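Local coordinates for protein phenol hydroxylase component phN (Pseudomonas stutzeri, PDB 3U52) that probably hydroxylates phenol and related aromatics at a non-heme diiron centre, as the iron-bearing component of a multicomponent monooxygenase, at residues F79-H85 with H151-F156; H85-A91 with W495-K499; R140-Q145 with F225-A229; S212-N217 with L284-V288. All blocks are in the same frame, centred on the assembly; numbering follows the deposited sequence.

How the contacts relate
Contact 2 touches both contact 1 and contact 4 at one end of the helical fold, while contact 3 lies deeper, beside the diiron site. Contacts 1 and 2 share H85, have centres about 11 Å apart and tie helices 58-81 and 125-155 to the C-terminal helix 490-498. Contact 2 meets contact 4 where S89 OG lies 2.8 Å from N217 OD1, a probable hydrogen bond; their centres are about 15 Å apart. Contacts 1 and 3 both use helix 125-155, about 17 Å apart between centres, so one helix carries a copper ligand near its end and an iron ligand farther back. Contact 2 spans most of the chain and encloses contacts 3 and 4 in sequence.

Contact 1. Residues F79-H85 with H151-F156; sequences FAQNNGH and HYNKHF. With CU (copper (II) ion), chain J.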
loop_
_atom_site.group_PDB
_atom_site.type_symbol
_atom_site.label_atom_id
_atom_site.label_comp_id
_atom_site.label_asym_id
_atom_site.label_seq_id
_atom_site.Cartn_x
_atom_site.Cartn_y
_atom_site.Cartn_z
ATOM N N PHE A 79 0.674 9.057 -0.507
ATOM C CA PHE A 79 0.980 10.190 -1.386
ATOM C C PHE A 79 0.302 11.444 -0.883
ATOM O O PHE A 79 0.965 12.479 -0.712
ATOM C CB PHE A 79 0.560 9.852 -2.828
ATOM C CG PHE A 79 0.792 10.958 -3.815
ATOM C CD1 PHE A 79 2.014 11.110 -4.423
ATOM C CD2 PHE A 79 -0.247 11.833 -4.150
ATOM C CE1 PHE A 79 2.232 12.155 -5.367
ATOM C CE2 PHE A 79 -0.036 12.859 -5.076
ATOM C CZ PHE A 79 1.199 13.007 -5.673
ATOM N N ALA A 80 -1.002 11.346 -0.615
ATOM C CA ALA A 80 -1.822 12.443 -0.133
ATOM C C ALA A 80 -1.448 12.899 1.287
ATOM O O ALA A 80 -1.364 14.116 1.532
ATOM C CB ALA A 80 -3.319 12.058 -0.185
ATOM N N GLN A 81 -1.270 11.928 2.201
ATOM C CA GLN A 81 -0.905 12.198 3.591
ATOM C C GLN A 81 0.466 12.904 3.670
ATOM O O GLN A 81 0.644 13.799 4.508
ATOM C CB GLN A 81 -1.062 10.948 4.519
ATOM C CG GLN A 81 0.207 10.261 5.133
ATOM C CD GLN A 81 0.161 8.646 5.166
ATOM O OE1 GLN A 81 -0.935 8.020 5.217
ATOM N NE2 GLN A 81 1.382 7.994 5.138
ATOM N N ASN A 82 1.380 12.555 2.756
ATOM C CA ASN A 82 2.722 13.138 2.700
ATOM C C ASN A 82 2.928 14.288 1.702
ATOM O O ASN A 82 4.070 14.655 1.388
ATOM C CB ASN A 82 3.773 12.038 2.554
ATOM C CG ASN A 82 3.775 11.105 3.781
ATOM O OD1 ASN A 82 4.140 11.526 4.884
ATOM N ND2 ASN A 82 3.284 9.873 3.604
ATOM N N ASN A 83 1.823 14.875 1.238
ATOM C CA ASN A 83 1.846 15.954 0.250
ATOM C C ASN A 83 2.829 15.709 -0.858
ATOM O O ASN A 83 3.736 16.497 -1.114
ATOM C CB ASN A 83 2.086 17.286 0.937
ATOM C CG ASN A 83 0.896 17.723 1.739
ATOM O OD1 ASN A 83 -0.247 17.826 1.228
ATOM N ND2 ASN A 83 1.133 17.955 3.015
ATOM N N GLY A 84 2.648 14.575 -1.517
ATOM C CA GLY A 84 3.541 14.166 -2.549
ATOM C C GLY A 84 3.517 15.053 -3.784
ATOM O O GLY A 84 4.443 14.989 -4.583
ATOM N N HIS A 85 2.482 15.875 -3.952
ATOM C CA HIS A 85 2.429 16.819 -5.087
ATOM C C HIS A 85 3.620 17.827 -4.990
ATOM O O HIS A 85 4.076 18.397 -6.000
ATOM C CB HIS A 85 1.094 17.553 -5.086
ATOM C CG HIS A 85 0.904 18.421 -3.878
ATOM N ND1 HIS A 85 0.568 17.909 -2.640
ATOM C CD2 HIS A 85 1.092 19.746 -3.694
ATOM C CE1 HIS A 85 0.514 18.891 -1.755
ATOM N NE2 HIS A 85 0.828 20.018 -2.372
ATOM N N HIS A 151 -5.949 14.363 -5.445
ATOM C CA HIS A 151 -5.116 15.168 -4.576
ATOM C C HIS A 151 -4.522 16.311 -5.414
ATOM O O HIS A 151 -4.324 17.410 -4.890
ATOM C CB HIS A 151 -4.008 14.298 -3.954
ATOM C CG HIS A 151 -3.151 15.032 -2.957
ATOM N ND1 HIS A 151 -3.604 15.377 -1.700
ATOM C CD2 HIS A 151 -1.891 15.521 -3.053
ATOM C CE1 HIS A 151 -2.637 15.990 -1.041
ATOM N NE2 HIS A 151 -1.585 16.083 -1.841
ATOM N N TYR A 152 -4.308 16.078 -6.706
ATOM C CA TYR A 152 -3.805 17.165 -7.593
ATOM C C TYR A 152 -4.856 18.258 -7.751
ATOM O O TYR A 152 -4.531 19.451 -7.735
ATOM C CB TYR A 152 -3.317 16.650 -8.944
ATOM C CG TYR A 152 -1.983 15.920 -8.884
ATOM C CD1 TYR A 152 -1.916 14.535 -8.936
ATOM C CD2 TYR A 152 -0.778 16.645 -8.808
ATOM C CE1 TYR A 152 -0.664 13.870 -8.898
ATOM C CE2 TYR A 152 0.444 16.016 -8.727
ATOM C CZ TYR A 152 0.506 14.629 -8.791
ATOM O OH TYR A 152 1.748 14.026 -8.719
ATOM N N ASN A 153 -6.117 17.833 -7.874
ATOM C CA ASN A 153 -7.279 18.720 -7.947
ATOM C C ASN A 153 -7.428 19.626 -6.720
ATOM O O ASN A 153 -7.911 20.766 -6.830
ATOM C CB ASN A 153 -8.576 17.912 -8.152
ATOM C CG ASN A 153 -9.820 18.805 -8.135
ATOM O OD1 ASN A 153 -10.718 18.663 -7.262
ATOM N ND2 ASN A 153 -9.868 19.748 -9.056
ATOM N N LYS A 154 -7.020 19.148 -5.549
ATOM C CA LYS A 154 -7.031 20.029 -4.365
ATOM C C LYS A 154 -6.002 21.154 -4.372
ATOM O O LYS A 154 -6.172 22.149 -3.620
ATOM C CB LYS A 154 -6.854 19.209 -3.095
ATOM C CG LYS A 154 -7.928 18.120 -2.995
ATOM C CD LYS A 154 -7.844 17.357 -1.695
ATOM C CE LYS A 154 -8.765 16.166 -1.759
ATOM N NZ LYS A 154 -8.874 15.523 -0.405
ATOM N N HIS A 155 -4.945 21.021 -5.167
ATOM C CA HIS A 155 -3.810 21.950 -5.060
ATOM C C HIS A 155 -3.485 22.726 -6.335
ATOM O O HIS A 155 -2.634 23.637 -6.297
ATOM C CB HIS A 155 -2.547 21.215 -4.589
ATOM C CG HIS A 155 -2.640 20.759 -3.165
ATOM N ND1 HIS A 155 -2.434 21.619 -2.103
ATOM C CD2 HIS A 155 -2.983 19.563 -2.624
ATOM C CE1 HIS A 155 -2.653 20.980 -0.964
ATOM N NE2 HIS A 155 -2.965 19.722 -1.249
ATOM N N PHE A 156 -4.097 22.310 -7.446
ATOM C CA PHE A 156 -3.824 22.894 -8.773
ATOM C C PHE A 156 -5.133 23.190 -9.538
ATOM O O PHE A 156 -6.164 22.612 -9.227
ATOM C CB PHE A 156 -2.897 21.977 -9.615
ATOM C CG PHE A 156 -1.517 21.769 -8.999
ATOM C CD1 PHE A 156 -0.497 22.702 -9.182
ATOM C CD2 PHE A 156 -1.277 20.662 -8.184
ATOM C CE1 PHE A 156 0.765 22.531 -8.585
ATOM C CE2 PHE A 156 -0.019 20.441 -7.593
ATOM C CZ PHE A 156 1.018 21.378 -7.799
HETATM CU CU CU J . -1.731 23.509 -2.644
#
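With its CG anti to the backbone N (chi1 -176°), H151 sends its imidazole across to H85, whose own CG sits in the crowded position between backbone N and carbonyl carbon (chi1 64°), which turns the ring back to meet it. The two rings share a bent hydrogen bond of 2.9 Å between H85 ND1 and H151 NE2, in which either nitrogen could be the donor. H85 also lies face to face with H155, the planes only 12° apart and the centroids 3.9 Å from each other. H155 in turn binds copper through ND1 at 2.1 Å, and H494 completes the pair of protein ligands, so H85 is a second-shell ring laid flat against a metal-bound one. H151 is covered on both faces: A80 CA sits over its centre in a CH-pi contact, 3.8 Å from the ring centroid, and H155 CD2 lies over the rim of the opposite face. At the F79 side of the cluster, F79 CZ comes 3.3 Å from Y152 OH, a hydroxyl hydrogen-bonded to D219. N83, with positive phi, is the C-prime residue of a Schellman motif that ends helix 58-81 and turns the chain toward H85. The contact thus joins the end of that helix to the last turns of helix 125-155, with helix 220-250 against F79 and helices 94-103 and 490-498 against F156.

Contact 2. Residues H85-A91 with W495-K499; sequences HQNISDA and WLSIK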
loop_
_atom_site.group_PDB
_atom_site.type_symbol
_atom_site.label_atom_id
_atom_site.label_comp_id
_atom_site.label_asym_id
_atom_site.label_seq_id
_atom_site.Cartn_x
_atom_site.Cartn_y
_atom_site.Cartn_z
ATOM N N HIS A 85 2.482 15.875 -3.952
ATOM C CA HIS A 85 2.429 16.819 -5.087
ATOM C C HIS A 85 3.620 17.827 -4.990
ATOM O O HIS A 85 4.076 18.397 -6.000
ATOM C CB HIS A 85 1.094 17.553 -5.086
ATOM C CG HIS A 85 0.904 18.421 -3.878
ATOM N ND1 HIS A 85 0.568 17.909 -2.640
ATOM C CD2 HIS A 85 1.092 19.746 -3.694
ATOM C CE1 HIS A 85 0.514 18.891 -1.755
ATOM N NE2 HIS A 85 0.828 20.018 -2.372
ATOM N N GLN A 86 4.168 18.000 -3.775
ATOM C CA GLN A 86 5.298 18.911 -3.588
ATOM C C GLN A 86 6.594 18.384 -4.184
ATOM O O GLN A 86 7.541 19.139 -4.367
ATOM C CB GLN A 86 5.444 19.283 -2.116
ATOM C CG GLN A 86 4.154 19.930 -1.516
ATOM C CD GLN A 86 4.342 20.320 -0.070
ATOM O OE1 GLN A 86 5.287 19.849 0.585
ATOM N NE2 GLN A 86 3.444 21.153 0.455
ATOM N N ASN A 87 6.625 17.095 -4.516
ATOM C CA ASN A 87 7.848 16.464 -5.036
ATOM C C ASN A 87 7.919 16.297 -6.547
ATOM O O ASN A 87 8.897 15.759 -7.050
ATOM C CB ASN A 87 8.080 15.112 -4.367
ATOM C CG ASN A 87 8.214 15.234 -2.854
ATOM O OD1 ASN A 87 7.758 14.368 -2.097
ATOM N ND2 ASN A 87 8.838 16.312 -2.413
ATOM N N ILE A 88 6.933 16.808 -7.274
ATOM C CA ILE A 88 7.032 16.814 -8.726
ATOM C C ILE A 88 8.143 17.767 -9.179
ATOM O O ILE A 88 8.591 18.624 -8.406
ATOM C CB ILE A 88 5.672 17.135 -9.448
ATOM C CG1 ILE A 88 5.105 18.501 -9.036
ATOM C CG2 ILE A 88 4.635 15.969 -9.263
ATOM C CD1 ILE A 88 3.832 18.907 -9.810
ATOM N N SER A 89 8.618 17.595 -10.405
ATOM C CA SER A 89 9.738 18.390 -10.944
ATOM C C SER A 89 9.429 19.919 -10.943
ATOM O O SER A 89 10.289 20.730 -10.551
ATOM C CB SER A 89 10.091 17.902 -12.345
ATOM O OG SER A 89 8.909 17.880 -13.146
ATOM N N ASP A 90 8.206 20.279 -11.349
ATOM C CA ASP A 90 7.754 21.691 -11.509
ATOM C C ASP A 90 6.263 21.677 -11.755
ATOM O O ASP A 90 5.741 20.726 -12.349
ATOM C CB ASP A 90 8.421 22.336 -12.740
ATOM C CG ASP A 90 8.085 23.828 -12.870
ATOM O OD1 ASP A 90 7.222 24.192 -13.677
ATOM O OD2 ASP A 90 8.632 24.624 -12.081
ATOM N N ALA A 91 5.562 22.721 -11.317
ATOM C CA ALA A 91 4.116 22.786 -11.466
ATOM C C ALA A 91 3.675 22.800 -12.953
ATOM O O ALA A 91 2.518 22.457 -13.225
ATOM C CB ALA A 91 3.546 23.961 -10.743
ATOM N N TRP A 495 3.039 27.173 -6.611
ATOM C CA TRP A 495 4.260 26.406 -6.672
ATOM C C TRP A 495 5.430 27.159 -6.030
ATOM O O TRP A 495 6.129 26.595 -5.192
ATOM C CB TRP A 495 4.634 26.040 -8.090
ATOM C CG TRP A 495 5.775 25.063 -8.169
ATOM C CD1 TRP A 495 6.999 25.278 -8.711
ATOM C CD2 TRP A 495 5.770 23.691 -7.692
ATOM N NE1 TRP A 495 7.765 24.130 -8.609
ATOM C CE2 TRP A 495 7.028 23.140 -8.006
ATOM C CE3 TRP A 495 4.801 22.882 -7.070
ATOM C CZ2 TRP A 495 7.376 21.817 -7.682
ATOM C CZ3 TRP A 495 5.133 21.555 -6.759
ATOM C CH2 TRP A 495 6.414 21.052 -7.042
ATOM N N LEU A 496 5.630 28.421 -6.410
ATOM C CA LEU A 496 6.747 29.205 -5.870
ATOM C C LEU A 496 6.631 29.368 -4.344
ATOM O O LEU A 496 7.634 29.426 -3.648
ATOM C CB LEU A 496 6.885 30.555 -6.584
ATOM C CG LEU A 496 7.374 30.556 -8.047
ATOM C CD1 LEU A 496 7.156 31.927 -8.695
ATOM C CD2 LEU A 496 8.814 30.240 -8.151
ATOM N N SER A 497 5.429 29.361 -3.808
ATOM C CA SER A 497 5.292 29.428 -2.370
ATOM C C SER A 497 5.421 28.048 -1.679
ATOM O O SER A 497 5.966 27.963 -0.587
ATOM C CB SER A 497 4.055 30.228 -1.967
ATOM O OG SER A 497 2.910 29.414 -1.891
ATOM N N ILE A 498 4.977 26.971 -2.338
ATOM C CA ILE A 498 5.265 25.608 -1.894
ATOM C C ILE A 498 6.773 25.440 -1.781
ATOM O O ILE A 498 7.243 24.859 -0.810
ATOM C CB ILE A 498 4.685 24.530 -2.867
ATOM C CG1 ILE A 498 3.194 24.318 -2.619
ATOM C CG2 ILE A 498 5.442 23.187 -2.772
ATOM C CD1 ILE A 498 2.511 23.494 -3.740
ATOM N N LYS A 499 7.515 25.971 -2.756
ATOM C CA LYS A 499 8.973 25.851 -2.858
ATOM C C LYS A 499 9.736 26.851 -1.987
ATOM O O LYS A 499 10.976 26.853 -2.000
ATOM C CB LYS A 499 9.431 26.058 -4.308
ATOM C CG LYS A 499 9.096 24.938 -5.283
ATOM C CD LYS A 499 9.802 23.629 -4.975
ATOM C CE LYS A 499 8.842 22.621 -4.375
ATOM N NZ LYS A 499 9.532 21.304 -4.219
HETATM O O HOH W 1 9.934 19.373 -6.202
#
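W495, near the end of helix 490-498, presses its indole against the loop between helices 58-81 and 94-103, where the backbone N of A91 lies 3.6 Å above the middle of one indole face. The A91 methyl backs up the root of the same side chain, its CB 3.5 Å from W495 CB. Because W495 CG stands trans to the main-chain nitrogen (chi1 -171°), the indole points into the loop, and its six-membered ring reaches the carbonyl of H85 edge-on, in the ring plane. I88 holds CG1 between its backbone N and carbonyl carbon (chi1 59°), which brings that methylene within 3.5 Å of W495 CH2. Over the other indole face runs K499, with CG above the rim; bends at chi2 and chi3 then turn NZ back to the loop. There K499 NZ donates to Q86 O at 2.9 Å, almost in line with the carbonyl bond, and to water 1, which passes a hydrogen bond on to I88 O. I498 closes the side toward Q86, its CG2 3.7 Å from Q86 CG. With an alanine at W495, a gap would probably open between A91, I88 and the K499 chain, leaving the lysine's methylenes unsupported. The chemistry is thus an indole wedge bordered by one ammonium that serves two loop carbonyls, one directly and one through water, and would probably polarise the Q86 carbonyl it meets directly.

Contact 3. Residues R140-Q145 with F225-A229; sequences RHSQTQ and FGFSA. With FE (Fe (III) ion), chain G.
The carbonyl oxygen of R140 is gripped twice by T144, from its backbone N at 2.9 Å and from its hydroxyl OG1 at 3.0 Å. The second bond comes from outside the carbonyl plane, the donor tilted 34° from it, and it fixes the T144 side chain so that OG1 rests 3.2 Å from CE1 of F225 on the facing helix. F225 is the main intruder here: with CG trans to the main-chain N (chi1 166°) its ring reaches between H141, T144 and Q145. Its edge is directed at the face of H141 in an offset edge-to-face pair, the planes 89° apart. Q145 covers a face of the phenyl with its CG in a CH-pi contact, 4.0 Å from the ring centroid, while its amide, nearly perpendicular to the ring, hydrogen-bonds S105 and E108; F225 and Q145 also touch a bound xenon. The methyl of A229 packs beside the imidazole, its CB 3.9 Å from NE2 of H141. H141 binds iron through ND1 at 2.4 Å, with E108 and E138 among the other ligands of that ion, and its NE2 is hydrogen-bonded to D232. R140 makes salt bridges to both E69 and D232, and its NH2 lies 3.0 Å from S228 O. The two helices run nearly antiparallel, as in the four-helix bundle of diiron hydroxylases. Chemically, a first-shell histidine is flanked by an apolar ring on one side and linked through D232 to a buried arginine on another, an arrangement that would orient its imidazole.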
loop_
_atom_site.group_PDB
_atom_site.type_symbol
_atom_site.label_atom_id
_atom_site.label_comp_id
_atom_site.label_asym_id
_atom_site.label_seq_id
_atom_site.Cartn_x
_atom_site.Cartn_y
_atom_site.Cartn_z
ATOM N N ARG A 140 -12.498 0.179 -13.968
ATOM C CA ARG A 140 -11.453 0.337 -12.971
ATOM C C ARG A 140 -10.550 1.495 -13.327
ATOM O O ARG A 140 -10.203 2.292 -12.474
ATOM C CB ARG A 140 -10.610 -0.922 -12.894
ATOM C CG ARG A 140 -9.449 -0.733 -11.898
ATOM C CD ARG A 140 -8.715 -1.971 -11.673
ATOM N NE ARG A 140 -7.476 -1.893 -12.343
ATOM C CZ ARG A 140 -6.312 -1.833 -11.727
ATOM N NH1 ARG A 140 -6.237 -1.861 -10.399
ATOM N NH2 ARG A 140 -5.221 -1.746 -12.455
ATOM N N HIS A 141 -10.165 1.585 -14.598
ATOM C CA HIS A 141 -9.195 2.587 -15.056
ATOM C C HIS A 141 -9.765 3.967 -14.880
ATOM O O HIS A 141 -9.102 4.871 -14.387
ATOM C CB HIS A 141 -8.791 2.320 -16.527
ATOM C CG HIS A 141 -7.934 1.101 -16.688
ATOM N ND1 HIS A 141 -7.566 0.605 -17.918
ATOM C CD2 HIS A 141 -7.377 0.268 -15.768
ATOM C CE1 HIS A 141 -6.822 -0.474 -17.753
ATOM N NE2 HIS A 141 -6.674 -0.687 -16.462
ATOM N N SER A 142 -11.047 4.095 -15.222
ATOM C CA SER A 142 -11.802 5.342 -15.024
ATOM C C SER A 142 -11.800 5.829 -13.530
ATOM O O SER A 142 -11.471 6.963 -13.221
ATOM C CB SER A 142 -13.247 5.068 -15.481
ATOM O OG SER A 142 -14.033 6.200 -15.252
ATOM N N GLN A 143 -12.218 4.956 -12.628
ATOM C CA GLN A 143 -12.374 5.301 -11.227
ATOM C C GLN A 143 -11.045 5.496 -10.525
ATOM O O GLN A 143 -10.903 6.437 -9.751
ATOM C CB GLN A 143 -13.223 4.219 -10.552
ATOM C CG GLN A 143 -14.637 4.096 -11.173
ATOM C CD GLN A 143 -15.515 3.168 -10.374
ATOM O OE1 GLN A 143 -15.029 2.162 -9.843
ATOM N NE2 GLN A 143 -16.805 3.497 -10.269
ATOM N N THR A 144 -10.075 4.629 -10.760
ATOM C CA THR A 144 -8.772 4.791 -10.129
ATOM C C THR A 144 -8.037 6.057 -10.619
ATOM O O THR A 144 -7.322 6.681 -9.859
ATOM C CB THR A 144 -7.863 3.556 -10.304
ATOM O OG1 THR A 144 -7.525 3.412 -11.671
ATOM C CG2 THR A 144 -8.546 2.267 -9.844
ATOM N N GLN A 145 -8.232 6.451 -11.878
ATOM C CA GLN A 145 -7.779 7.754 -12.340
ATOM C C GLN A 145 -8.443 8.922 -11.599
ATOM O O GLN A 145 -7.742 9.828 -11.195
ATOM C CB GLN A 145 -7.935 7.872 -13.877
ATOM C CG GLN A 145 -6.937 6.924 -14.563
ATOM C CD GLN A 145 -7.211 6.747 -16.040
ATOM O OE1 GLN A 145 -7.979 7.512 -16.605
ATOM N NE2 GLN A 145 -6.561 5.738 -16.679
ATOM N N PHE A 225 -0.393 4.181 -10.640
ATOM C CA PHE A 225 -1.501 3.797 -11.488
ATOM C C PHE A 225 -0.971 3.046 -12.730
ATOM O O PHE A 225 -1.468 1.973 -13.058
ATOM C CB PHE A 225 -2.390 4.966 -11.931
ATOM C CG PHE A 225 -3.295 4.560 -13.059
ATOM C CD1 PHE A 225 -4.390 3.716 -12.803
ATOM C CD2 PHE A 225 -2.994 4.891 -14.381
ATOM C CE1 PHE A 225 -5.190 3.246 -13.850
ATOM C CE2 PHE A 225 -3.795 4.423 -15.437
ATOM C CZ PHE A 225 -4.890 3.595 -15.167
ATOM N N GLY A 226 0.038 3.590 -13.425
ATOM C CA GLY A 226 0.633 2.906 -14.639
ATOM C C GLY A 226 1.183 1.499 -14.401
ATOM O O GLY A 226 0.856 0.543 -15.147
ATOM N N PHE A 227 1.998 1.333 -13.365
ATOM C CA PHE A 227 2.422 -0.019 -12.972
ATOM C C PHE A 227 1.243 -0.944 -12.736
ATOM O O PHE A 227 1.267 -2.061 -13.184
ATOM C CB PHE A 227 3.344 -0.047 -11.716
ATOM C CG PHE A 227 4.776 0.427 -11.986
ATOM C CD1 PHE A 227 5.341 1.457 -11.226
ATOM C CD2 PHE A 227 5.531 -0.129 -13.009
ATOM C CE1 PHE A 227 6.655 1.930 -11.484
ATOM C CE2 PHE A 227 6.842 0.335 -13.281
ATOM C CZ PHE A 227 7.401 1.368 -12.506
ATOM N N SER A 228 0.229 -0.467 -12.018
ATOM C CA SER A 228 -0.986 -1.237 -11.739
ATOM C C SER A 228 -1.819 -1.680 -12.984
ATOM O O SER A 228 -2.480 -2.744 -13.004
ATOM C CB SER A 228 -1.864 -0.398 -10.849
ATOM O OG SER A 228 -2.569 -1.266 -10.031
ATOM N N ALA A 229 -1.768 -0.859 -14.023
ATOM C CA ALA A 229 -2.515 -1.113 -15.223
ATOM C C ALA A 229 -1.780 -2.016 -16.215
ATOM O O ALA A 229 -2.413 -2.495 -17.140
ATOM C CB ALA A 229 -2.876 0.196 -15.874
HETATM FE FE FE G . -8.051 1.526 -20.057
#

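Contact 4. Residues S212-N217 with L284-V288; sequences SGAAYN and LPNKV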
loop_
_atom_site.group_PDB
_atom_site.type_symbol
_atom_site.label_atom_id
_atom_site.label_comp_id
_atom_site.label_asym_id
_atom_site.label_seq_id
_atom_site.Cartn_x
_atom_site.Cartn_y
_atom_site.Cartn_z
ATOM N N SER A 212 5.769 7.015 -18.241
ATOM C CA SER A 212 7.180 7.249 -17.984
ATOM C C SER A 212 7.474 8.735 -17.736
ATOM O O SER A 212 8.371 9.053 -16.950
ATOM C CB SER A 212 8.093 6.573 -19.008
ATOM O OG SER A 212 8.106 7.318 -20.190
ATOM N N GLY A 213 6.662 9.644 -18.300
ATOM C CA GLY A 213 6.716 11.070 -17.915
ATOM C C GLY A 213 6.499 11.241 -16.412
ATOM O O GLY A 213 7.197 12.026 -15.758
ATOM N N ALA A 214 5.523 10.532 -15.869
ATOM C CA ALA A 214 5.296 10.505 -14.429
ATOM C C ALA A 214 6.547 10.056 -13.674
ATOM O O ALA A 214 6.915 10.681 -12.683
ATOM C CB ALA A 214 4.110 9.600 -14.079
ATOM N N ALA A 215 7.181 8.986 -14.150
ATOM C CA ALA A 215 8.362 8.420 -13.487
ATOM C C ALA A 215 9.503 9.429 -13.524
ATOM O O ALA A 215 10.182 9.555 -12.540
ATOM C CB ALA A 215 8.798 7.112 -14.120
ATOM N N TYR A 216 9.675 10.186 -14.615
ATOM C CA TYR A 216 10.803 11.147 -14.713
ATOM C C TYR A 216 10.524 12.490 -14.034
ATOM O O TYR A 216 11.421 13.330 -13.947
ATOM C CB TYR A 216 11.185 11.397 -16.159
ATOM C CG TYR A 216 11.926 10.279 -16.887
ATOM C CD1 TYR A 216 11.565 8.948 -16.745
ATOM C CD2 TYR A 216 12.954 10.595 -17.781
ATOM C CE1 TYR A 216 12.239 7.945 -17.443
ATOM C CE2 TYR A 216 13.637 9.604 -18.473
ATOM C CZ TYR A 216 13.264 8.288 -18.315
ATOM O OH TYR A 216 13.973 7.325 -19.020
ATOM N N ASN A 217 9.285 12.704 -13.595
ATOM C CA ASN A 217 8.893 13.971 -13.079
ATOM C C ASN A 217 8.340 13.918 -11.668
ATOM O O ASN A 217 7.712 14.874 -11.206
ATOM C CB ASN A 217 7.949 14.689 -14.060
ATOM C CG ASN A 217 8.662 15.108 -15.305
ATOM O OD1 ASN A 217 9.224 16.205 -15.361
ATOM N ND2 ASN A 217 8.748 14.210 -16.273
ATOM N N LEU A 284 6.268 18.171 -20.295
ATOM C CA LEU A 284 7.089 17.495 -19.279
ATOM C C LEU A 284 8.400 18.267 -19.015
ATOM O O LEU A 284 9.189 18.444 -19.942
ATOM C CB LEU A 284 7.396 16.044 -19.697
ATOM C CG LEU A 284 6.219 15.110 -20.029
ATOM C CD1 LEU A 284 6.734 13.786 -20.587
ATOM C CD2 LEU A 284 5.318 14.881 -18.799
ATOM N N PRO A 285 8.599 18.773 -17.768
ATOM C CA PRO A 285 9.864 19.432 -17.412
ATOM C C PRO A 285 11.098 18.553 -17.661
ATOM O O PRO A 285 12.056 19.022 -18.315
ATOM C CB PRO A 285 9.680 19.766 -15.915
ATOM C CG PRO A 285 8.194 19.990 -15.781
ATOM C CD PRO A 285 7.592 18.903 -16.674
ATOM N N ASN A 286 11.064 17.299 -17.169
ATOM C CA ASN A 286 12.071 16.286 -17.541
ATOM C C ASN A 286 11.561 15.402 -18.656
ATOM O O ASN A 286 10.512 14.756 -18.492
ATOM C CB ASN A 286 12.531 15.437 -16.326
ATOM C CG ASN A 286 12.936 16.310 -15.147
ATOM O OD1 ASN A 286 13.605 17.329 -15.339
ATOM N ND2 ASN A 286 12.518 15.952 -13.948
ATOM N N LYS A 287 12.330 15.351 -19.761
ATOM C CA LYS A 287 11.917 14.688 -20.991
ATOM C C LYS A 287 12.220 13.200 -20.922
ATOM O O LYS A 287 13.245 12.801 -20.360
ATOM C CB LYS A 287 12.646 15.268 -22.227
ATOM C CG LYS A 287 12.656 16.797 -22.372
ATOM C CD LYS A 287 11.237 17.425 -22.593
ATOM C CE LYS A 287 11.317 18.966 -22.486
ATOM N NZ LYS A 287 9.912 19.583 -22.501
ATOM N N VAL A 288 11.343 12.390 -21.501
ATOM C CA VAL A 288 11.544 10.934 -21.607
ATOM C C VAL A 288 12.237 10.627 -22.952
ATOM O O VAL A 288 13.335 10.062 -23.013
ATOM C CB VAL A 288 10.193 10.144 -21.524
ATOM C CG1 VAL A 288 10.453 8.603 -21.512
ATOM C CG2 VAL A 288 9.416 10.536 -20.292
#
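The last turn of helix 187-216 lies beside the irregular loop 284-288, with the CA atoms of N217 and N286 5.9 Å apart. There the side-chain amide of N217 pairs with the backbone of N286 much as another peptide group would. Its OD1 accepts from N286 N at 2.8 Å, on a lone pair in the carbonyl plane, and its ND2 donates to N286 O at 2.9 Å in a nearly straight bond. CG lies beside the backbone N (chi1 -69°), which folds the amide back over the helix end, so the second N-H of ND2 reaches G213 O at 2.7 Å, close to the amide plane. Both hydrogens of the amide are therefore used, and OD1 takes a further hydrogen bond from S89. N286 answers with its own side chain, ND2 giving a hydrogen bond of 2.8 Å to Y216 O. Losing the N217 amide to a leucine is likely to leave N286 N and O and the carbonyl of G213 without these partners and free the loop to shift. Next to the polar group, V288 CG2 lies over a face of the Y216 ring, toward its rim, and L284 CD1 packs 3.8 Å from G213 CA, where a side chain on the glycine would clash with it. The contact fastens the end of helix 187-216 to the connection between helices 254-283 and 291-310. The loop bearing S89 lies against N217, P285 and N286, helix 220-250 packs on A214 and A215, and a chain of another protein touches Y216 and V288.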